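Local coordinates for acetylated cis-Golgi protein, involved in ER-to-Golgi transport (Saccharomyces cerevisiae, PDB 6G8Y) that probably takes part in ER-to-Golgi transport as the yeast homologue of the Golgi stacking protein GRASP65, at residues 63-66 / 67-70. Residues are numbered along the deposited sequence; the frame is centred on the assembly and turned at random.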
ATOM      1  N   ILE A  63      -8.396  -8.793   4.941  1.00 11.73           N
ATOM      2  CA  ILE A  63      -8.321  -8.651   3.497  1.00 13.10           C
ATOM      3  C   ILE A  63      -7.448  -9.751   2.919  1.00 12.02           C
ATOM      4  O   ILE A  63      -7.816 -10.417   1.942  1.00 13.37           O
ATOM      5  CB  ILE A  63      -7.754  -7.271   3.105  1.00 14.12           C
ATOM      6  CG1 ILE A  63      -8.751  -6.163   3.445  1.00 14.01           C
ATOM      7  CG2 ILE A  63      -7.426  -7.197   1.622  1.00 15.19           C
ATOM      8  CD1 ILE A  63      -8.150  -4.780   3.520  1.00 15.71           C
ATOM      9  N   PHE A  64      -6.260  -9.929   3.478  1.00 11.19           N
ATOM     10  CA  PHE A  64      -5.343 -10.982   2.985  1.00 11.29           C
ATOM     11  C   PHE A  64      -5.966 -12.370   3.119  1.00 12.95           C
ATOM     12  O   PHE A  64      -5.898 -13.187   2.184  1.00 13.39           O
ATOM     13  CB  PHE A  64      -3.963 -10.865   3.668  1.00 10.55           C
ATOM     14  CG  PHE A  64      -3.042  -9.894   2.987  1.00  9.91           C
ATOM     15  CD1 PHE A  64      -3.297  -8.536   2.961  1.00 10.57           C
ATOM     16  CD2 PHE A  64      -1.922 -10.372   2.332  1.00 11.07           C
ATOM     17  CE1 PHE A  64      -2.446  -7.671   2.290  1.00 11.22           C
ATOM     18  CE2 PHE A  64      -1.063  -9.505   1.678  1.00 11.05           C
ATOM     19  CZ  PHE A  64      -1.344  -8.162   1.627  1.00 11.25           C
ATOM     20  N   ASN A  65      -6.612 -12.620   4.247  1.00 13.38           N
ATOM     21  CA  ASN A  65      -7.145 -13.972   4.472  1.00 15.13           C
ATOM     22  C   ASN A  65      -8.351 -14.256   3.565  1.00 15.50           C
ATOM     23  O   ASN A  65      -8.552 -15.403   3.149  1.00 16.59           O
ATOM     24  CB  ASN A  65      -7.390 -14.223   5.960  1.00 17.06           C
ATOM     25  CG  ASN A  65      -6.091 -14.452   6.730  1.00 18.04           C
ATOM     26  OD1 ASN A  65      -5.020 -14.772   6.146  1.00 19.40           O
ATOM     27  ND2 ASN A  65      -6.166 -14.304   8.033  1.00 19.27           N
ATOM     28  N   GLU A  66      -9.068 -13.224   3.143  1.00 14.38           N
ATOM     29  CA  GLU A  66     -10.121 -13.410   2.136  1.00 16.21           C
ATOM     30  C   GLU A  66      -9.568 -13.867   0.783  1.00 16.46           C
ATOM     31  O   GLU A  66     -10.278 -14.442  -0.040  1.00 19.01           O
ATOM     32  CB  GLU A  66     -10.929 -12.126   1.983  1.00 20.00           C
ATOM     33  CG  GLU A  66     -11.990 -11.994   3.072  1.00 26.16           C
ATOM     34  CD  GLU A  66     -12.576 -10.608   3.232  1.00 38.36           C
ATOM     35  OE1 GLU A  66     -12.958 -10.262   4.375  1.00 52.49           O
ATOM     36  OE2 GLU A  66     -12.681  -9.869   2.234  1.00 46.48           O
ATOM     37  N   HIS A  67      -8.286 -13.630   0.554  1.00 14.03           N
ATOM     38  CA  HIS A  67      -7.625 -13.997  -0.691  1.00 13.71           C
ATOM     39  C   HIS A  67      -6.723 -15.221  -0.571  1.00 13.84           C
ATOM     40  O   HIS A  67      -5.984 -15.522  -1.496  1.00 15.11           O
ATOM     41  CB  HIS A  67      -6.818 -12.788  -1.183  1.00 14.19           C
ATOM     42  CG  HIS A  67      -7.662 -11.644  -1.636  1.00 14.00           C
ATOM     43  ND1 HIS A  67      -8.273 -10.752  -0.783  1.00 13.84           N
ATOM     44  CD2 HIS A  67      -8.067 -11.299  -2.888  1.00 14.66           C
ATOM     45  CE1 HIS A  67      -8.962  -9.870  -1.490  1.00 16.18           C
ATOM     46  NE2 HIS A  67      -8.864 -10.187  -2.774  1.00 17.40           N
ATOM     47  N   CYS A  68      -6.788 -15.963   0.549  1.00 15.54           N
ATOM     48  CA  CYS A  68      -5.968 -17.160   0.712  1.00 19.35           C
ATOM     49  C   CYS A  68      -6.239 -18.115  -0.451  1.00 17.90           C
ATOM     50  O   CYS A  68      -7.402 -18.353  -0.837  1.00 18.03           O
ATOM     51  CB  CYS A  68      -6.218 -17.870   2.071  1.00 24.94           C
ATOM     52  SG  CYS A  68      -5.395 -17.104   3.500  1.00 34.29           S
ATOM     53  N   GLY A  69      -5.165 -18.611  -1.051  1.00 15.75           N
ATOM     54  CA  GLY A  69      -5.288 -19.549  -2.169  1.00 16.55           C
ATOM     55  C   GLY A  69      -5.560 -18.922  -3.516  1.00 17.31           C
ATOM     56  O   GLY A  69      -5.805 -19.635  -4.486  1.00 19.76           O
ATOM     57  N   ARG A  70      -5.531 -17.590  -3.592  1.00 16.04           N
ATOM     58  CA  ARG A  70      -5.769 -16.901  -4.861  1.00 15.71           C
ATOM     59  C   ARG A  70      -4.930 -15.621  -4.874  1.00 14.03           C
ATOM     60  O   ARG A  70      -4.054 -15.451  -4.028  1.00 15.61           O
ATOM     61  CB  ARG A  70      -7.277 -16.679  -5.102  1.00 16.16           C
ATOM     62  CG  ARG A  70      -7.970 -15.748  -4.119  1.00 17.08           C
ATOM     63  CD  ARG A  70      -9.469 -15.689  -4.383  1.00 17.94           C
ATOM     64  NE  ARG A  70     -10.231 -14.896  -3.416  1.00 18.46           N
ATOM     65  CZ  ARG A  70     -10.719 -13.669  -3.575  1.00 18.23           C
ATOM     66  NH1 ARG A  70     -10.519 -12.952  -4.676  1.00 17.58           N
ATOM     67  NH2 ARG A  70     -11.431 -13.131  -2.578  1.00 21.29           N
TER
HETATM   68  O   HOH W   1      -9.770 -17.047  -1.240  1.00 31.96           O
HETATM   69  O   HOH W   2     -11.880 -16.649  -1.886  1.00 43.05           O
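His67 folds its imidazole back against the last turn of helix 57-66. Its ND1 donates a hydrogen bond to Ile63 O at 2.8 Å, nearly straight at 165°. The carbonyl oxygen meets the ring edge in plane, so this bond fixes the rotation of the ring. The first torsion sets CG beside the backbone N (chi1 -69°), which turns the ring back toward the helix, where ND1 meets the carbonyl four residues earlier. His67 N also binds Phe64 O, 2.9 Å away. Cys68 N reaches Asn65 O at 3.2 Å. Cys68 SG comes within 3.5 Å of Asn65 OD1, a plain contact.

Arg70 returns across a type II beta turn, His67 to Arg70, with Gly69 at positive phi. Its extended chain brings NH2 to Glu66 O at 3.1 Å, above the carbonyl plane. NE makes a weaker bond to the same oxygen. Two waters join NE to Glu66 O, and one of them also binds Cys68 O. NH2 of Arg70 sits over one face of the His67 ring, offset toward its rim, and His67 CD2 lies over one face of the guanidinium, also offset. An alanine here lacks the imidazole, so Ile63 O would probably lose its side-chain donor and the Arg70 guanidinium its neighbour, leaving it freer to turn.

The turn carries the chain from helix 57-66 into strand 71-78. His67 and Phe64 pack on Leu72 and Ile91. Gly69 and Arg70 bond to the backbone of Ile91, which ties the turn to the chain just beyond strand 83-90 of the PDZ fold.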